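Local structure of putative endo-1,4-beta-xylanase (Bacteroides thetaiotaomicron VPI-5482, 5MSX) at residues F25-I30 and G361-R366; I191-K196 and A226-R231; Y276-R281 and C347-Y352. The protein probably hydrolyses O-glycosidic bonds as a family 43 glycoside hydrolase, consistent with an arabinofuranosidase acting on plant pectin, and binds calcium. All coordinates share one frame; numbering follows the deposited sequence.

Contact 1. Residues F25-I30 and G361-R366. With CA (calcium ion), chain T.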
ATOM      1  N   PHE C  25      38.153  14.069  19.603  1.00 19.69           N
ATOM      2  CA  PHE C  25      36.929  13.542  19.003  1.00 19.55           C
ATOM      3  C   PHE C  25      36.098  12.631  19.901  1.00 18.97           C
ATOM      4  O   PHE C  25      35.044  12.126  19.465  1.00 19.44           O
ATOM      5  CB  PHE C  25      37.289  12.850  17.700  1.00 19.75           C
ATOM      6  CG  PHE C  25      38.159  13.688  16.841  1.00 20.49           C
ATOM      7  CD1 PHE C  25      37.661  14.851  16.275  1.00 21.23           C
ATOM      8  CD2 PHE C  25      39.496  13.388  16.680  1.00 21.23           C
ATOM      9  CE1 PHE C  25      38.475  15.677  15.526  1.00 20.78           C
ATOM     10  CE2 PHE C  25      40.312  14.214  15.942  1.00 21.36           C
ATOM     11  CZ  PHE C  25      39.794  15.352  15.351  1.00 20.91           C
ATOM     12  N   GLY C  26      36.547  12.445  21.143  1.00 18.36           N
ATOM     13  CA  GLY C  26      35.755  11.818  22.200  1.00 18.47           C
ATOM     14  C   GLY C  26      35.175  10.473  21.830  1.00 18.62           C
ATOM     15  O   GLY C  26      35.859   9.675  21.187  1.00 18.33           O
ATOM     16  N   ASN C  27      33.922  10.230  22.195  1.00 18.42           N
ATOM     17  CA  ASN C  27      33.300   8.931  21.924  1.00 20.63           C
ATOM     18  C   ASN C  27      32.149   9.029  20.914  1.00 20.88           C
ATOM     19  O   ASN C  27      30.984   9.170  21.283  1.00 21.85           O
ATOM     20  CB  ASN C  27      32.862   8.230  23.219  1.00 21.97           C
ATOM     21  CG  ASN C  27      32.652   6.701  23.025  1.00 25.61           C
ATOM     22  OD1 ASN C  27      33.010   6.094  21.991  1.00 21.34           O
ATOM     23  ND2 ASN C  27      32.039   6.080  24.022  1.00 28.47           N
ATOM     24  N   ALA C  28      32.498   8.963  19.635  1.00 20.06           N
ATOM     25  CA  ALA C  28      31.507   8.982  18.552  1.00 19.40           C
ATOM     26  C   ALA C  28      30.549   7.783  18.669  1.00 19.59           C
ATOM     27  O   ALA C  28      30.869   6.770  19.329  1.00 19.08           O
ATOM     28  CB  ALA C  28      32.224   8.969  17.212  1.00 18.71           C
ATOM     29  N   LEU C  29      29.388   7.872  18.033  1.00 18.53           N
ATOM     30  CA  LEU C  29      28.422   6.794  18.121  1.00 19.46           C
ATOM     31  C   LEU C  29      28.950   5.503  17.458  1.00 19.93           C
ATOM     32  O   LEU C  29      28.925   4.440  18.059  1.00 18.61           O
ATOM     33  CB  LEU C  29      27.092   7.202  17.497  1.00 20.05           C
ATOM     34  CG  LEU C  29      26.005   6.122  17.468  1.00 20.66           C
ATOM     35  CD1 LEU C  29      25.654   5.711  18.877  1.00 21.79           C
ATOM     36  CD2 LEU C  29      24.817   6.595  16.670  1.00 20.64           C
ATOM     37  N   ILE C  30      29.472   5.651  16.251  1.00 21.08           N
ATOM     38  CA  ILE C  30      29.873   4.540  15.380  1.00 21.66           C
ATOM     39  C   ILE C  30      31.381   4.601  15.203  1.00 21.57           C
ATOM     40  O   ILE C  30      31.941   5.705  15.161  1.00 21.49           O
ATOM     41  CB  ILE C  30      29.201   4.689  14.003  1.00 21.91           C
ATOM     42  CG1 ILE C  30      27.679   4.565  14.135  1.00 24.60           C
ATOM     43  CG2 ILE C  30      29.718   3.687  12.973  1.00 22.17           C
ATOM     44  CD1 ILE C  30      27.186   3.255  14.690  1.00 24.22           C
ATOM     45  N   GLY C 361      38.469   2.427  24.403  1.00 24.70           N
ATOM     46  CA  GLY C 361      36.994   2.497  24.532  1.00 26.09           C
ATOM     47  C   GLY C 361      36.339   3.775  23.940  1.00 26.08           C
ATOM     48  O   GLY C 361      35.170   4.028  24.191  1.00 25.59           O
ATOM     49  N   ALA C 362      37.067   4.557  23.141  1.00 23.72           N
ATOM     50  CA  ALA C 362      36.482   5.738  22.457  1.00 22.10           C
ATOM     51  C   ALA C 362      36.455   5.531  20.947  1.00 21.18           C
ATOM     52  O   ALA C 362      37.474   5.261  20.325  1.00 22.08           O
ATOM     53  CB  ALA C 362      37.276   6.977  22.811  1.00 22.71           C
ATOM     54  N   ASN C 363      35.283   5.659  20.342  1.00 19.87           N
ATOM     55  CA  ASN C 363      35.140   5.547  18.895  1.00 18.87           C
ATOM     56  C   ASN C 363      35.651   6.745  18.106  1.00 17.69           C
ATOM     57  O   ASN C 363      35.710   6.661  16.883  1.00 17.86           O
ATOM     58  CB  ASN C 363      33.685   5.316  18.522  1.00 19.62           C
ATOM     59  CG  ASN C 363      33.188   3.951  18.932  1.00 20.60           C
ATOM     60  OD1 ASN C 363      33.964   3.063  19.158  1.00 21.41           O
ATOM     61  ND2 ASN C 363      31.880   3.788  19.009  1.00 21.02           N
ATOM     62  N   GLY C 364      35.988   7.845  18.781  1.00 16.77           N
ATOM     63  CA  GLY C 364      36.598   8.993  18.143  1.00 17.27           C
ATOM     64  C   GLY C 364      38.098   8.900  17.948  1.00 18.10           C
ATOM     65  O   GLY C 364      38.662   9.703  17.219  1.00 17.07           O
ATOM     66  N   SER C 365      38.748   7.925  18.598  1.00 18.60           N
ATOM     67  CA  SER C 365      40.187   7.766  18.468  1.00 19.92           C
ATOM     68  C   SER C 365      40.596   6.459  17.793  1.00 20.89           C
ATOM     69  O   SER C 365      39.914   5.430  17.922  1.00 19.47           O
ATOM     70  CB  SER C 365      40.823   7.832  19.832  1.00 20.84           C
ATOM     71  OG  SER C 365      40.426   6.756  20.649  1.00 21.07           O
ATOM     72  N   ARG C 366      41.732   6.506  17.106  1.00 20.49           N
ATOM     73  CA  ARG C 366      42.245   5.365  16.377  1.00 21.38           C
ATOM     74  C   ARG C 366      43.769   5.322  16.388  1.00 22.48           C
ATOM     75  O   ARG C 366      44.436   6.375  16.345  1.00 20.26           O
ATOM     76  CB  ARG C 366      41.782   5.434  14.914  1.00 22.04           C
ATOM     77  CG  ARG C 366      41.953   6.819  14.331  1.00 21.34           C
ATOM     78  CD  ARG C 366      41.491   6.890  12.909  1.00 21.24           C
ATOM     79  NE  ARG C 366      41.651   8.255  12.464  1.00 21.29           N
ATOM     80  CZ  ARG C 366      41.710   8.648  11.207  1.00 20.41           C
ATOM     81  NH1 ARG C 366      41.577   7.786  10.227  1.00 21.81           N
ATOM     82  NH2 ARG C 366      41.886   9.925  10.942  1.00 20.35           N
TER
HETATM   83 CA    CA T 502      39.718   4.322  20.070  1.00 34.83          CA
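The irregular loops 25-30 and 361-366 come closest at N27 and A362, CA to CA 4.5 Å, where 361-366 makes a type I beta turn from A362 to S365; one weak backbone bond, G364 N to G26 O, links them. The side chain of N27 does more. With CG anti to the backbone N (chi1 -161°), it turns its amide back over the start of the turn, and OD1 takes the N-H of N363 in a nearly straight bond of 2.8 Å from OD1 to N (177° at the hydrogen). N363 answers from the other segment: its ND2 gives a bond to A28 O at 3.2 Å, arriving above the plane of that carbonyl, and a weak one to L29 O. The two asparagines therefore grip each other's loops in opposite senses, one side chain reading a backbone N-H, the other two backbone carbonyls. The turn is also part of a calcium site in the F5/8 type C domain, where A362 O, S365 O and S365 OG bind the ion, S365 OG at 2.6 Å from calcium; F357, D360, W454 and E455 complete the shell. The first loop, which belongs to the family 43 catalytic region, thus docks on a metal-fixed corner of the appended domain. Contact at G364 is close: a side chain there would run into the carbonyl oxygens of F25 and G26. Beyond it, CB of F25 lies 3.5 Å from G364 O, while its ring packs against R349 and E351.

Contact 2. Residues I191-K196 and A226-R231. With EDO (1,2-ethanediol), chain Z.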
ATOM      1  N   ILE C 191       8.627  25.850   2.882  1.00 22.27           N
ATOM      2  CA  ILE C 191       8.340  26.209   4.265  1.00 21.03           C
ATOM      3  C   ILE C 191       8.976  27.549   4.555  1.00 22.40           C
ATOM      4  O   ILE C 191      10.145  27.789   4.201  1.00 22.97           O
ATOM      5  CB  ILE C 191       8.881  25.164   5.262  1.00 20.23           C
ATOM      6  CG1 ILE C 191       8.081  23.865   5.134  1.00 21.47           C
ATOM      7  CG2 ILE C 191       8.806  25.675   6.702  1.00 19.51           C
ATOM      8  CD1 ILE C 191       8.913  22.636   5.418  1.00 23.28           C
ATOM      9  N   SER C 192       8.210  28.395   5.223  1.00 21.90           N
ATOM     10  CA  SER C 192       8.666  29.703   5.656  1.00 24.27           C
ATOM     11  C   SER C 192       9.417  29.617   7.012  1.00 23.94           C
ATOM     12  O   SER C 192       8.910  29.035   7.968  1.00 23.51           O
ATOM     13  CB  SER C 192       7.461  30.626   5.800  1.00 24.38           C
ATOM     14  OG  SER C 192       7.882  31.865   6.308  1.00 29.29           O
ATOM     15  N   THR C 193      10.624  30.185   7.071  1.00 23.07           N
ATOM     16  CA  THR C 193      11.422  30.212   8.299  1.00 24.38           C
ATOM     17  C   THR C 193      12.045  31.612   8.498  1.00 24.94           C
ATOM     18  O   THR C 193      12.281  32.315   7.523  1.00 22.81           O
ATOM     19  CB  THR C 193      12.561  29.152   8.241  1.00 24.02           C
ATOM     20  OG1 THR C 193      13.490  29.493   7.211  1.00 24.13           O
ATOM     21  CG2 THR C 193      12.030  27.709   7.994  1.00 21.66           C
ATOM     22  N   PRO C 194      12.340  32.007   9.749  1.00 25.23           N
ATOM     23  CA  PRO C 194      12.943  33.330   9.933  1.00 26.67           C
ATOM     24  C   PRO C 194      14.422  33.424   9.543  1.00 29.32           C
ATOM     25  O   PRO C 194      14.918  34.520   9.302  1.00 28.73           O
ATOM     26  CB  PRO C 194      12.762  33.589  11.438  1.00 26.09           C
ATOM     27  CG  PRO C 194      12.677  32.251  12.029  1.00 25.02           C
ATOM     28  CD  PRO C 194      11.922  31.429  11.033  1.00 25.35           C
ATOM     29  N   ARG C 195      15.117  32.290   9.482  1.00 31.72           N
ATOM     30  CA  ARG C 195      16.492  32.252   8.965  1.00 33.48           C
ATOM     31  C   ARG C 195      16.476  31.784   7.524  1.00 32.26           C
ATOM     32  O   ARG C 195      15.948  30.713   7.229  1.00 34.00           O
ATOM     33  CB  ARG C 195      17.359  31.400   9.890  1.00 33.00           C
ATOM     34  CG  ARG C 195      17.458  32.104  11.241  1.00 34.91           C
ATOM     35  CD  ARG C 195      18.065  31.272  12.323  1.00 34.98           C
ATOM     36  NE  ARG C 195      17.751  31.783  13.661  1.00 36.93           N
ATOM     37  CZ  ARG C 195      18.288  32.860  14.239  1.00 35.28           C
ATOM     38  NH1 ARG C 195      19.212  33.604  13.628  1.00 36.23           N
ATOM     39  NH2 ARG C 195      17.907  33.188  15.467  1.00 32.72           N
ATOM     40  N   LYS C 196      17.048  32.594   6.630  1.00 32.61           N
ATOM     41  CA  LYS C 196      16.784  32.521   5.173  1.00 34.77           C
ATOM     42  C   LYS C 196      17.858  31.853   4.290  1.00 34.44           C
ATOM     43  O   LYS C 196      17.643  31.646   3.081  1.00 39.66           O
ATOM     44  CB  LYS C 196      16.550  33.942   4.619  1.00 37.51           C
ATOM     45  CG  LYS C 196      15.605  34.833   5.424  1.00 41.11           C
ATOM     46  CD  LYS C 196      14.182  34.312   5.425  1.00 43.41           C
ATOM     47  CE  LYS C 196      13.242  35.237   6.183  1.00 47.12           C
ATOM     48  NZ  LYS C 196      11.832  34.747   6.096  1.00 49.90           N
ATOM     49  N   ALA C 226      18.320  25.009  13.157  1.00 14.38           N
ATOM     50  CA  ALA C 226      17.249  25.874  13.621  1.00 15.04           C
ATOM     51  C   ALA C 226      15.934  25.136  13.440  1.00 15.33           C
ATOM     52  O   ALA C 226      15.911  24.022  12.874  1.00 15.58           O
ATOM     53  CB  ALA C 226      17.263  27.168  12.838  1.00 15.24           C
ATOM     54  N   TYR C 227      14.834  25.704  13.937  1.00 14.90           N
ATOM     55  CA  TYR C 227      13.537  25.041  13.798  1.00 15.10           C
ATOM     56  C   TYR C 227      12.364  26.011  13.874  1.00 15.11           C
ATOM     57  O   TYR C 227      12.513  27.153  14.279  1.00 14.06           O
ATOM     58  CB  TYR C 227      13.348  23.896  14.815  1.00 15.03           C
ATOM     59  CG  TYR C 227      12.856  24.348  16.148  1.00 15.87           C
ATOM     60  CD1 TYR C 227      13.674  25.091  16.994  1.00 15.67           C
ATOM     61  CD2 TYR C 227      11.562  24.057  16.586  1.00 16.50           C
ATOM     62  CE1 TYR C 227      13.245  25.509  18.239  1.00 16.45           C
ATOM     63  CE2 TYR C 227      11.118  24.492  17.832  1.00 16.32           C
ATOM     64  CZ  TYR C 227      11.975  25.209  18.657  1.00 17.39           C
ATOM     65  OH  TYR C 227      11.560  25.637  19.909  1.00 17.65           O
ATOM     66  N   VAL C 228      11.233  25.508  13.384  1.00 15.55           N
ATOM     67  CA  VAL C 228       9.912  26.091  13.495  1.00 16.33           C
ATOM     68  C   VAL C 228       8.903  25.001  13.901  1.00 17.92           C
ATOM     69  O   VAL C 228       9.194  23.787  13.829  1.00 17.68           O
ATOM     70  CB  VAL C 228       9.458  26.766  12.166  1.00 16.08           C
ATOM     71  CG1 VAL C 228      10.356  27.940  11.846  1.00 16.48           C
ATOM     72  CG2 VAL C 228       9.430  25.800  10.976  1.00 16.01           C
ATOM     73  N   MET C 229       7.732  25.440  14.346  1.00 20.43           N
ATOM     74  CA  MET C 229       6.694  24.544  14.903  1.00 22.92           C
ATOM     75  C   MET C 229       5.345  24.858  14.313  1.00 23.59           C
ATOM     76  O   MET C 229       5.065  26.019  14.015  1.00 21.98           O
ATOM     77  CB  MET C 229       6.515  24.769  16.385  1.00 24.76           C
ATOM     78  CG  MET C 229       7.598  24.227  17.243  1.00 27.36           C
ATOM     79  SD  MET C 229       7.375  24.858  18.924  1.00 30.20           S
ATOM     80  CE  MET C 229       7.593  26.605  18.755  1.00 32.45           C
ATOM     81  N   SER C 230       4.508  23.831  14.185  1.00 22.63           N
ATOM     82  CA  SER C 230       3.121  24.043  13.826  1.00 24.26           C
ATOM     83  C   SER C 230       2.202  23.172  14.640  1.00 24.81           C
ATOM     84  O   SER C 230       2.525  22.017  14.939  1.00 21.74           O
ATOM     85  CB  SER C 230       2.904  23.717  12.365  1.00 24.26           C
ATOM     86  OG  SER C 230       1.517  23.782  12.083  1.00 24.37           O
ATOM     87  N   ARG C 231       1.040  23.735  14.951  1.00 26.35           N
ATOM     88  CA  ARG C 231      -0.072  22.986  15.503  1.00 29.83           C
ATOM     89  C   ARG C 231      -1.163  22.742  14.480  1.00 28.92           C
ATOM     90  O   ARG C 231      -2.222  22.288  14.860  1.00 33.77           O
ATOM     91  CB  ARG C 231      -0.678  23.750  16.693  1.00 32.25           C
ATOM     92  CG  ARG C 231       0.300  24.007  17.811  1.00 37.07           C
ATOM     93  CD  ARG C 231      -0.244  24.996  18.816  1.00 41.19           C
ATOM     94  NE  ARG C 231       0.059  24.521  20.152  1.00 44.55           N
ATOM     95  CZ  ARG C 231       1.125  24.848  20.881  1.00 48.36           C
ATOM     96  NH1 ARG C 231       2.051  25.703  20.427  1.00 51.59           N
ATOM     97  NH2 ARG C 231       1.262  24.308  22.098  1.00 49.75           N
TER
HETATM   98  C1  EDO Z 508       7.632  32.867   9.681  1.00 44.07           C
HETATM   99  O1  EDO Z 508       9.001  32.810   9.258  1.00 44.66           O
HETATM  100  C2  EDO Z 508       7.308  31.654  10.547  1.00 43.95           C
HETATM  101  O2  EDO Z 508       7.346  30.449   9.761  1.00 41.57           O
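V228 is the main apolar partner here, its two methyls spread against the loop 191-196. Its CG1, anti to the carbonyl carbon (chi1 -65°), lies 3.9 Å from CD of P194, the two side chains sliding past each other in opposite directions, and CG2 of T193 is 4.2 Å from the same methyl. The other branch, CG2, meets CG2 of I191 at 4.3 Å. Farther along, CD of R195 rests against CB of A226, so the aliphatic part of the arginine does the touching while its guanidinium goes on to a salt bridge with D244. Polar bonds shape the loop rather than the interface. OG1 of T193 gives its hydrogen to R195 O at 2.7 Å, and also takes a bond from R172; K196 NZ reaches back to T193 O at 2.9 Å. A molecule of 1,2-ethanediol, probably from the crystallisation liquor, sits beside the loop, where its O2 donates to S192 O at 2.8 Å. The setting is plain packing between two successive antiparallel sheets of the family 43 region, which is a five-bladed beta-propeller in this family. The loop leaves strand 187-190, an edge strand of its four-stranded sheet, and lies against strand 224-230 of the next, where Y213 and Y215 of strand 210-217 flank I191, T193 and R195 while A240 touches P194.

Contact 3. Residues Y276-R281 and C347-Y352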
ATOM      1  N   TYR C 276      23.955  14.083  15.457  1.00 16.56           N
ATOM      2  CA  TYR C 276      24.504  15.108  14.566  1.00 17.02           C
ATOM      3  C   TYR C 276      25.913  14.751  14.086  1.00 15.87           C
ATOM      4  O   TYR C 276      26.671  14.077  14.763  1.00 14.19           O
ATOM      5  CB  TYR C 276      24.518  16.466  15.255  1.00 16.79           C
ATOM      6  CG  TYR C 276      25.324  16.480  16.541  1.00 18.01           C
ATOM      7  CD1 TYR C 276      24.777  16.010  17.731  1.00 18.05           C
ATOM      8  CD2 TYR C 276      26.638  16.955  16.571  1.00 17.95           C
ATOM      9  CE1 TYR C 276      25.520  16.020  18.909  1.00 18.57           C
ATOM     10  CE2 TYR C 276      27.377  16.949  17.743  1.00 18.51           C
ATOM     11  CZ  TYR C 276      26.815  16.488  18.909  1.00 18.18           C
ATOM     12  OH  TYR C 276      27.543  16.494  20.093  1.00 19.49           O
ATOM     13  N   LEU C 277      26.247  15.226  12.903  1.00 15.38           N
ATOM     14  CA  LEU C 277      27.630  15.150  12.450  1.00 15.59           C
ATOM     15  C   LEU C 277      28.414  16.276  13.111  1.00 16.20           C
ATOM     16  O   LEU C 277      27.817  17.272  13.560  1.00 14.66           O
ATOM     17  CB  LEU C 277      27.706  15.213  10.912  1.00 15.89           C
ATOM     18  CG  LEU C 277      27.417  16.557  10.253  1.00 16.18           C
ATOM     19  CD1 LEU C 277      28.600  17.530  10.322  1.00 16.59           C
ATOM     20  CD2 LEU C 277      27.005  16.341   8.784  1.00 16.81           C
ATOM     21  N   GLU C 278      29.752  16.121  13.122  1.00 16.25           N
ATOM     22  CA  GLU C 278      30.660  17.093  13.695  1.00 16.21           C
ATOM     23  C   GLU C 278      31.792  17.299  12.684  1.00 15.83           C
ATOM     24  O   GLU C 278      32.112  16.380  11.919  1.00 15.87           O
ATOM     25  CB  GLU C 278      31.163  16.628  15.075  1.00 17.40           C
ATOM     26  CG  GLU C 278      31.741  17.742  15.980  1.00 17.85           C
ATOM     27  CD  GLU C 278      33.267  17.944  15.842  1.00 18.46           C
ATOM     28  OE1 GLU C 278      33.789  18.935  16.451  1.00 17.94           O
ATOM     29  OE2 GLU C 278      33.952  17.114  15.143  1.00 18.01           O
ATOM     30  N   PHE C 279      32.301  18.529  12.613  1.00 15.15           N
ATOM     31  CA  PHE C 279      33.338  18.942  11.623  1.00 16.70           C
ATOM     32  C   PHE C 279      34.492  17.929  11.430  1.00 16.04           C
ATOM     33  O   PHE C 279      34.953  17.697  10.311  1.00 15.90           O
ATOM     34  CB  PHE C 279      33.897  20.338  11.990  1.00 17.82           C
ATOM     35  CG  PHE C 279      34.969  20.829  11.045  1.00 18.97           C
ATOM     36  CD1 PHE C 279      34.631  21.320   9.783  1.00 18.78           C
ATOM     37  CD2 PHE C 279      36.313  20.791  11.415  1.00 20.25           C
ATOM     38  CE1 PHE C 279      35.607  21.769   8.918  1.00 20.91           C
ATOM     39  CE2 PHE C 279      37.301  21.237  10.545  1.00 21.64           C
ATOM     40  CZ  PHE C 279      36.950  21.732   9.297  1.00 21.23           C
ATOM     41  N   GLY C 280      34.932  17.322  12.525  1.00 16.52           N
ATOM     42  CA  GLY C 280      35.890  16.252  12.486  1.00 17.24           C
ATOM     43  C   GLY C 280      37.242  16.686  11.956  1.00 18.43           C
ATOM     44  O   GLY C 280      37.804  17.702  12.408  1.00 18.14           O
ATOM     45  N   ARG C 281      37.749  15.919  10.992  1.00 17.69           N
ATOM     46  CA  ARG C 281      39.053  16.179  10.416  1.00 18.98           C
ATOM     47  C   ARG C 281      38.945  16.950   9.103  1.00 19.18           C
ATOM     48  O   ARG C 281      39.858  16.839   8.267  1.00 19.18           O
ATOM     49  CB  ARG C 281      39.829  14.872  10.209  1.00 19.40           C
ATOM     50  CG  ARG C 281      40.204  14.140  11.484  1.00 20.06           C
ATOM     51  CD  ARG C 281      39.046  13.327  12.057  1.00 20.09           C
ATOM     52  NE  ARG C 281      39.503  12.290  12.965  1.00 20.69           N
ATOM     53  CZ  ARG C 281      38.723  11.662  13.848  1.00 21.95           C
ATOM     54  NH1 ARG C 281      37.416  11.912  13.924  1.00 22.52           N
ATOM     55  NH2 ARG C 281      39.249  10.756  14.653  1.00 22.80           N
ATOM     56  N   CYS C 347      39.145  26.978  14.734  1.00 23.85           N
ATOM     57  CA  CYS C 347      39.019  25.527  14.858  1.00 23.22           C
ATOM     58  C   CYS C 347      40.337  24.829  14.506  1.00 22.85           C
ATOM     59  O   CYS C 347      40.556  24.427  13.363  1.00 22.15           O
ATOM     60  CB  CYS C 347      37.877  24.973  14.004  1.00 24.12           C
ATOM     61  SG  CYS C 347      37.768  23.166  14.123  1.00 25.88           S
ATOM     62  N   LEU C 348      41.179  24.644  15.521  1.00 21.21           N
ATOM     63  CA  LEU C 348      42.574  24.305  15.327  1.00 20.61           C
ATOM     64  C   LEU C 348      42.904  23.091  16.195  1.00 21.56           C
ATOM     65  O   LEU C 348      43.205  23.202  17.403  1.00 22.13           O
ATOM     66  CB  LEU C 348      43.424  25.508  15.693  1.00 20.37           C
ATOM     67  CG  LEU C 348      43.235  26.789  14.856  1.00 21.02           C
ATOM     68  CD1 LEU C 348      43.850  28.029  15.526  1.00 20.55           C
ATOM     69  CD2 LEU C 348      43.815  26.623  13.456  1.00 20.57           C
ATOM     70  N   ARG C 349      42.816  21.919  15.581  1.00 20.45           N
ATOM     71  CA  ARG C 349      42.942  20.677  16.295  1.00 20.39           C
ATOM     72  C   ARG C 349      44.018  19.808  15.708  1.00 18.83           C
ATOM     73  O   ARG C 349      44.378  19.929  14.547  1.00 19.20           O
ATOM     74  CB  ARG C 349      41.593  19.927  16.273  1.00 20.91           C
ATOM     75  CG  ARG C 349      40.494  20.744  16.926  1.00 22.33           C
ATOM     76  CD  ARG C 349      39.271  19.917  17.270  1.00 22.72           C
ATOM     77  NE  ARG C 349      38.489  19.553  16.103  1.00 21.91           N
ATOM     78  CZ  ARG C 349      37.218  19.141  16.154  1.00 22.80           C
ATOM     79  NH1 ARG C 349      36.571  19.029  17.332  1.00 21.93           N
ATOM     80  NH2 ARG C 349      36.582  18.839  15.018  1.00 21.94           N
ATOM     81  N   THR C 350      44.482  18.883  16.533  1.00 20.10           N
ATOM     82  CA  THR C 350      45.484  17.900  16.153  1.00 21.08           C
ATOM     83  C   THR C 350      44.975  16.512  16.533  1.00 20.88           C
ATOM     84  O   THR C 350      44.446  16.328  17.630  1.00 20.67           O
ATOM     85  CB  THR C 350      46.814  18.204  16.882  1.00 23.32           C
ATOM     86  OG1 THR C 350      47.277  19.492  16.452  1.00 24.13           O
ATOM     87  CG2 THR C 350      47.876  17.159  16.546  1.00 23.96           C
ATOM     88  N   GLU C 351      45.094  15.560  15.610  1.00 21.41           N
ATOM     89  CA  GLU C 351      44.789  14.161  15.879  1.00 22.28           C
ATOM     90  C   GLU C 351      46.091  13.372  15.979  1.00 23.70           C
ATOM     91  O   GLU C 351      46.947  13.482  15.094  1.00 23.72           O
ATOM     92  CB  GLU C 351      43.957  13.540  14.768  1.00 22.26           C
ATOM     93  CG  GLU C 351      43.477  12.137  15.153  1.00 22.84           C
ATOM     94  CD  GLU C 351      42.587  11.445  14.109  1.00 23.64           C
ATOM     95  OE1 GLU C 351      42.397  11.971  12.978  1.00 22.32           O
ATOM     96  OE2 GLU C 351      42.054  10.336  14.432  1.00 25.13           O
ATOM     97  N   TYR C 352      46.201  12.559  17.023  1.00 24.02           N
ATOM     98  CA  TYR C 352      47.311  11.636  17.196  1.00 24.85           C
ATOM     99  C   TYR C 352      46.817  10.241  16.874  1.00 25.56           C
ATOM    100  O   TYR C 352      45.595   9.976  16.849  1.00 23.87           O
ATOM    101  CB  TYR C 352      47.829  11.686  18.636  1.00 26.43           C
ATOM    102  CG  TYR C 352      48.368  13.044  19.029  1.00 28.64           C
ATOM    103  CD1 TYR C 352      49.689  13.398  18.732  1.00 30.97           C
ATOM    104  CD2 TYR C 352      47.561  13.988  19.686  1.00 29.95           C
ATOM    105  CE1 TYR C 352      50.191  14.652  19.057  1.00 32.03           C
ATOM    106  CE2 TYR C 352      48.057  15.251  20.022  1.00 31.08           C
ATOM    107  CZ  TYR C 352      49.369  15.578  19.699  1.00 31.69           C
ATOM    108  OH  TYR C 352      49.883  16.810  20.026  1.00 35.27           O
TER
HETATM  109  O   HOH W   1      39.368  19.852  13.545  1.00 22.33           O
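R349 grips E278 end-on, NH1 bonding to OE1 at 2.9 Å and NH2 to OE2 at 3.1 Å, the latter on the syn lone pair. This bidentate salt bridge joins 276-281, in the family 43 beta-propeller, to 347-352, in the appended F5/8 type C part of the chain. The same NH2 also gives a bond to G280 O, in the carbonyl plane and on a lone pair. A bend at chi3 (-73°) swings the guanidinium into this position, its plane 50° from that of the carboxylate. With R349 cut back to an alanine, the buried E278 carboxylate is likely to lose its opposite charge, and G280 O that N-H donor. The second bridge is side-on: R281 sends NE to OE1 of E351 and NH2 to OE2, both acceptors close to the guanidinium plane but met from above the carboxylate. E351 OE2 is shared with R366, and R281 NH2 with G364 O, while F25 makes a cation-pi contact with R281. Beside these ion pairs SG of C347 approaches the F279 ring obliquely, 3.9 Å from CD2. Farther out, F256 N bonds to E278 OE1, and the N-H of G280 folds back to E278 OE2 at 2.8 Å, holding the carboxylate from its own loop. One water accepts from R349 NE at 2.7 Å and donates to G280 O at 2.9 Å.

Starting near the N terminus, the loop 25-30 opens contact 1, which closes only when the chain returns at 361-366, some 330 residues later. Both other contacts nest inside that long loop, one after the other: contact 2 closes a short loop between neighbouring sheets of the catalytic region, and contact 3 then joins 276-281 to 347-352. Contact 2 stands apart, its centre about 33 Å from that of contact 1. Contacts 1 and 3 touch, their centres about 12 Å apart, so together they fasten the calcium-binding F5/8 type C domain to the family 43 region.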